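Local coordinates for protein tyrosyl-tRNA synthetase (Pyrococcus horikoshii, PDB 2CYC) that probably attaches tyrosine to its cognate tRNA in two steps, activating the amino acid with ATP and then transferring it to the acceptor end, at residues M1-K13 and V21-L34. Sequence-based numbering, arbitrary orientation.
Sequences MDIEERINLVLKK and VENLRHLFEIGAPL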
loop_
_atom_site.group_PDB
_atom_site.type_symbol
_atom_site.label_atom_id
_atom_site.label_comp_id
_atom_site.label_asym_id
_atom_site.label_seq_id
_atom_site.Cartn_x
_atom_site.Cartn_y
_atom_site.Cartn_z
ATOM N N MET A 1 13.003 15.397 36.625
ATOM C CA MET A 1 14.433 15.808 36.661
ATOM C C MET A 1 14.647 17.006 35.749
ATOM O O MET A 1 13.818 17.295 34.883
ATOM C CB MET A 1 15.361 14.646 36.243
ATOM C CG MET A 1 15.144 14.066 34.853
ATOM S SD MET A 1 16.546 13.054 34.190
ATOM C CE MET A 1 16.612 11.683 35.334
ATOM N N ASP A 2 15.751 17.715 35.961
ATOM C CA ASP A 2 16.068 18.889 35.154
ATOM C C ASP A 2 16.040 18.562 33.649
ATOM O O ASP A 2 16.537 17.521 33.211
ATOM C CB ASP A 2 17.447 19.429 35.554
ATOM C CG ASP A 2 17.723 20.800 34.972
ATOM O OD1 ASP A 2 18.054 20.892 33.769
ATOM O OD2 ASP A 2 17.588 21.794 35.719
ATOM N N ILE A 3 15.456 19.454 32.861
ATOM C CA ILE A 3 15.368 19.240 31.425
ATOM C C ILE A 3 16.741 19.006 30.770
ATOM O O ILE A 3 16.849 18.273 29.784
ATOM C CB ILE A 3 14.648 20.428 30.747
ATOM C CG1 ILE A 3 14.341 20.089 29.286
ATOM C CG2 ILE A 3 15.494 21.694 30.867
ATOM C CD1 ILE A 3 13.365 21.050 28.649
ATOM N N GLU A 4 17.787 19.613 31.330
ATOM C CA GLU A 4 19.136 19.457 30.790
ATOM C C GLU A 4 19.610 18.008 30.929
ATOM O O GLU A 4 20.213 17.439 30.020
ATOM C CB GLU A 4 20.097 20.401 31.514
ATOM C CG GLU A 4 21.528 20.325 31.026
ATOM C CD GLU A 4 22.409 21.425 31.621
ATOM O OE1 GLU A 4 23.614 21.442 31.316
ATOM O OE2 GLU A 4 21.899 22.271 32.389
ATOM N N GLU A 5 19.324 17.417 32.078
ATOM C CA GLU A 5 19.687 16.038 32.341
ATOM C C GLU A 5 18.852 15.089 31.471
ATOM O O GLU A 5 19.345 14.044 31.027
ATOM C CB GLU A 5 19.475 15.738 33.822
ATOM C CG GLU A 5 19.769 14.317 34.226
ATOM C CD GLU A 5 19.767 14.142 35.741
ATOM O OE1 GLU A 5 19.846 12.983 36.209
ATOM O OE2 GLU A 5 19.694 15.169 36.459
ATOM N N ARG A 6 17.595 15.452 31.219
ATOM C CA ARG A 6 16.720 14.615 30.380
ATOM C C ARG A 6 17.236 14.608 28.940
ATOM O O ARG A 6 17.305 13.562 28.295
ATOM C CB ARG A 6 15.278 15.143 30.399
ATOM C CG ARG A 6 14.645 15.085 31.780
ATOM C CD ARG A 6 13.339 14.295 31.750
ATOM N NE ARG A 6 12.248 15.170 31.393
ATOM C CZ ARG A 6 11.001 14.793 31.143
ATOM N NH1 ARG A 6 10.628 13.516 31.192
ATOM N NH2 ARG A 6 10.111 15.722 30.863
ATOM N N ILE A 7 17.585 15.790 28.444
ATOM C CA ILE A 7 18.116 15.926 27.098
ATOM C C ILE A 7 19.398 15.125 26.955
ATOM O O ILE A 7 19.575 14.406 25.974
ATOM C CB ILE A 7 18.397 17.406 26.765
ATOM C CG1 ILE A 7 17.060 18.136 26.575
ATOM C CG2 ILE A 7 19.297 17.509 25.526
ATOM C CD1 ILE A 7 17.179 19.644 26.339
ATOM N N ASN A 8 20.288 15.232 27.940
ATOM C CA ASN A 8 21.554 14.501 27.881
ATOM C C ASN A 8 21.360 12.987 27.858
ATOM O O ASN A 8 22.129 12.273 27.223
ATOM C CB ASN A 8 22.461 14.866 29.061
ATOM C CG ASN A 8 23.074 16.243 28.922
ATOM O OD1 ASN A 8 23.162 16.789 27.821
ATOM N ND2 ASN A 8 23.519 16.806 30.037
ATOM N N LEU A 9 20.353 12.492 28.569
ATOM C CA LEU A 9 20.081 11.055 28.581
ATOM C C LEU A 9 19.705 10.620 27.155
ATOM O O LEU A 9 20.107 9.551 26.690
ATOM C CB LEU A 9 18.922 10.734 29.537
ATOM C CG LEU A 9 19.087 10.068 30.920
ATOM C CD1 LEU A 9 20.501 9.596 31.159
ATOM C CD2 LEU A 9 18.649 11.049 32.000
ATOM N N VAL A 10 18.929 11.449 26.458
ATOM C CA VAL A 10 18.523 11.107 25.094
ATOM C C VAL A 10 19.730 11.197 24.159
ATOM O O VAL A 10 19.922 10.356 23.279
ATOM C CB VAL A 10 17.412 12.061 24.587
ATOM C CG1 VAL A 10 17.125 11.811 23.097
ATOM C CG2 VAL A 10 16.154 11.859 25.403
ATOM N N LEU A 11 20.552 12.216 24.387
ATOM C CA LEU A 11 21.734 12.481 23.577
ATOM C C LEU A 11 22.956 11.586 23.797
ATOM O O LEU A 11 23.752 11.407 22.883
ATOM C CB LEU A 11 22.147 13.945 23.764
ATOM C CG LEU A 11 21.421 15.008 22.933
ATOM C CD1 LEU A 11 21.932 14.956 21.513
ATOM C CD2 LEU A 11 19.911 14.785 22.965
ATOM N N LYS A 12 23.105 11.007 24.981
ATOM C CA LYS A 12 24.283 10.187 25.245
ATOM C C LYS A 12 24.459 8.982 24.324
ATOM O O LYS A 12 23.479 8.373 23.869
ATOM C CB LYS A 12 24.297 9.722 26.702
ATOM C CG LYS A 12 23.072 8.946 27.115
ATOM C CD LYS A 12 23.136 8.518 28.585
ATOM C CE LYS A 12 24.210 7.465 28.831
ATOM N NZ LYS A 12 23.977 6.730 30.101
ATOM N N LYS A 13 25.724 8.648 24.052
ATOM C CA LYS A 13 26.052 7.518 23.188
ATOM C C LYS A 13 25.345 6.292 23.713
ATOM O O LYS A 13 25.162 6.150 24.915
ATOM C CB LYS A 13 27.564 7.274 23.161
ATOM C CG LYS A 13 28.319 8.321 22.370
ATOM C CD LYS A 13 29.793 7.973 22.224
ATOM C CE LYS A 13 30.388 8.673 21.002
ATOM N NZ LYS A 13 30.063 10.127 20.959
ATOM N N VAL A 21 17.155 18.382 18.400
ATOM C CA VAL A 21 17.297 18.696 19.816
ATOM C C VAL A 21 16.312 19.789 20.216
ATOM O O VAL A 21 15.739 19.761 21.310
ATOM C CB VAL A 21 18.733 19.146 20.146
ATOM C CG1 VAL A 21 18.821 19.584 21.604
ATOM C CG2 VAL A 21 19.693 17.988 19.897
ATOM N N GLU A 22 16.100 20.743 19.318
ATOM C CA GLU A 22 15.167 21.822 19.588
ATOM C C GLU A 22 13.740 21.294 19.783
ATOM O O GLU A 22 13.040 21.717 20.701
ATOM C CB GLU A 22 15.185 22.834 18.443
ATOM C CG GLU A 22 14.061 23.854 18.528
ATOM C CD GLU A 22 14.047 24.825 17.354
ATOM O OE1 GLU A 22 13.057 25.571 17.222
ATOM O OE2 GLU A 22 15.021 24.844 16.567
ATOM N N ASN A 23 13.302 20.373 18.925
ATOM C CA ASN A 23 11.946 19.848 19.062
ATOM C C ASN A 23 11.840 18.979 20.317
ATOM O O ASN A 23 10.810 18.969 20.998
ATOM C CB ASN A 23 11.537 19.040 17.825
ATOM C CG ASN A 23 10.058 18.660 17.849
ATOM O OD1 ASN A 23 9.675 17.562 17.438
ATOM N ND2 ASN A 23 9.222 19.576 18.325
ATOM N N LEU A 24 12.917 18.264 20.631
ATOM C CA LEU A 24 12.951 17.411 21.814
ATOM C C LEU A 24 12.747 18.261 23.062
ATOM O O LEU A 24 11.949 17.923 23.940
ATOM C CB LEU A 24 14.301 16.683 21.901
ATOM C CG LEU A 24 14.585 15.890 23.184
ATOM C CD1 LEU A 24 13.663 14.668 23.272
ATOM C CD2 LEU A 24 16.051 15.463 23.191
ATOM N N ARG A 25 13.490 19.362 23.140
ATOM C CA ARG A 25 13.401 20.268 24.275
ATOM C C ARG A 25 11.986 20.836 24.352
ATOM O O ARG A 25 11.406 20.948 25.427
ATOM C CB ARG A 25 14.428 21.394 24.119
ATOM C CG ARG A 25 14.337 22.491 25.178
ATOM C CD ARG A 25 15.489 23.460 25.002
ATOM N NE ARG A 25 15.326 24.687 25.766
ATOM C CZ ARG A 25 16.197 25.690 25.731
ATOM N NH1 ARG A 25 15.982 26.779 26.449
ATOM N NH2 ARG A 25 17.285 25.598 24.973
ATOM N N HIS A 26 11.444 21.189 23.196
ATOM C CA HIS A 26 10.093 21.711 23.108
ATOM C C HIS A 26 9.123 20.685 23.707
ATOM O O HIS A 26 8.275 21.030 24.534
ATOM C CB HIS A 26 9.750 21.979 21.639
ATOM C CG HIS A 26 8.340 22.426 21.412
ATOM N ND1 HIS A 26 7.814 23.559 21.995
ATOM C CD2 HIS A 26 7.353 21.902 20.648
ATOM C CE1 HIS A 26 6.564 23.715 21.599
ATOM N NE2 HIS A 26 6.259 22.723 20.780
ATOM N N LEU A 27 9.250 19.422 23.297
ATOM C CA LEU A 27 8.368 18.385 23.826
ATOM C C LEU A 27 8.484 18.264 25.345
ATOM O O LEU A 27 7.479 18.099 26.029
ATOM C CB LEU A 27 8.663 17.026 23.185
ATOM C CG LEU A 27 8.432 16.895 21.676
ATOM C CD1 LEU A 27 8.409 15.416 21.304
ATOM C CD2 LEU A 27 7.121 17.554 21.285
ATOM N N PHE A 28 9.708 18.324 25.869
ATOM C CA PHE A 28 9.909 18.236 27.312
ATOM C C PHE A 28 9.236 19.414 28.011
ATOM O O PHE A 28 8.502 19.231 28.984
ATOM C CB PHE A 28 11.405 18.231 27.660
ATOM C CG PHE A 28 12.071 16.878 27.512
ATOM C CD1 PHE A 28 13.401 16.786 27.094
ATOM C CD2 PHE A 28 11.383 15.705 27.813
ATOM C CE1 PHE A 28 14.038 15.543 26.976
ATOM C CE2 PHE A 28 12.010 14.452 27.702
ATOM C CZ PHE A 28 13.342 14.375 27.282
ATOM N N GLU A 29 9.476 20.618 27.495
ATOM C CA GLU A 29 8.921 21.834 28.081
ATOM C C GLU A 29 7.404 21.945 28.091
ATOM O O GLU A 29 6.826 22.368 29.093
ATOM C CB GLU A 29 9.512 23.069 27.393
ATOM C CG GLU A 29 10.959 23.342 27.785
ATOM C CD GLU A 29 11.519 24.615 27.164
ATOM O OE1 GLU A 29 12.729 24.898 27.361
ATOM O OE2 GLU A 29 10.751 25.332 26.483
ATOM N N ILE A 30 6.752 21.557 26.996
ATOM C CA ILE A 30 5.298 21.659 26.925
ATOM C C ILE A 30 4.596 20.487 27.592
ATOM O O ILE A 30 3.371 20.450 27.662
ATOM C CB ILE A 30 4.826 21.757 25.464
ATOM C CG1 ILE A 30 5.118 20.436 24.739
ATOM C CG2 ILE A 30 5.529 22.933 24.779
ATOM C CD1 ILE A 30 4.872 20.481 23.251
ATOM N N GLY A 31 5.375 19.533 28.083
ATOM C CA GLY A 31 4.793 18.375 28.735
ATOM C C GLY A 31 4.044 17.460 27.782
ATOM O O GLY A 31 3.057 16.826 28.160
ATOM N N ALA A 32 4.503 17.383 26.539
ATOM C CA ALA A 32 3.855 16.514 25.567
ATOM C C ALA A 32 4.041 15.051 25.976
ATOM O O ALA A 32 4.954 14.717 26.729
ATOM C CB ALA A 32 4.451 16.752 24.185
ATOM N N PRO A 33 3.154 14.160 25.512
ATOM C CA PRO A 33 3.300 12.743 25.868
ATOM C C PRO A 33 4.634 12.228 25.338
ATOM O O PRO A 33 5.074 12.630 24.264
ATOM C CB PRO A 33 2.104 12.079 25.171
ATOM C CG PRO A 33 1.787 13.026 24.037
ATOM C CD PRO A 33 1.950 14.378 24.695
ATOM N N LEU A 34 5.278 11.352 26.100
ATOM C CA LEU A 34 6.566 10.796 25.709
ATOM C C LEU A 34 6.442 9.291 25.495
ATOM O O LEU A 34 6.615 8.497 26.422
ATOM C CB LEU A 34 7.624 11.093 26.787
ATOM C CG LEU A 34 7.863 12.586 27.052
ATOM C CD1 LEU A 34 8.792 12.785 28.240
ATOM C CD2 LEU A 34 8.438 13.221 25.808
HETATM O O HOH W 1 7.759 16.230 30.167
#
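Helices 3-11 and 21-30 form an N-terminal helical pair packed on strand 214-223 of the central sheet, with strand 15-19 between them in the chain. Their axes approach to 10.5 Å, and their N-to-C directions are 135° apart, nearer antiparallel than parallel. F28 is the knob of a knob-into-hole contact, set among I3, R6, I7 and V10. R6 CB lies over one face of the F28 ring, 4.0 Å from the ring centroid, a CH-pi contact. The R6 chain bends at chi2 and chi3, which folds the guanidinium back against the rim of the same ring. The two planes are 30° apart, and R6 NH2 comes to 3.3 Å from F28 CD2. R6 NH1 passes L34 CD1 and donates to the carbonyl oxygen of A64. Water 1 accepts from R6 NH2 and bonds weakly to F28 O. I7 CG1 meets F28 CD1, and V10 CG2 faces the ring edge at F28 CZ. I3 CG1 is anti to the backbone N (chi1 -170°), and the extended chain carries I3 CD1 to 3.6 Å from F28 CB and onto E29 CG. R25 NE bonds E29 OE1 nearly straight at 3.1 Å, a salt bridge within helix 21-30, made in the guanidinium plane of R25 but from above the E29 carboxylate plane. Toward the C-terminal end of helix 3-11, V10 CG1 and L24 CD2 meet tip to tip at 3.8 Å. L11 CD2 also touches L24 CD2. With an alanine at F28, the hole among I3, I7 and V10 would probably be left unfilled and the R6 guanidinium would lose the ring packed against it. Direct contact between the helices is thus apolar and CH-pi, with the guanidinium face against the ring besides, while NH1 of R6 is held by the A64 carbonyl and NH2 has a water.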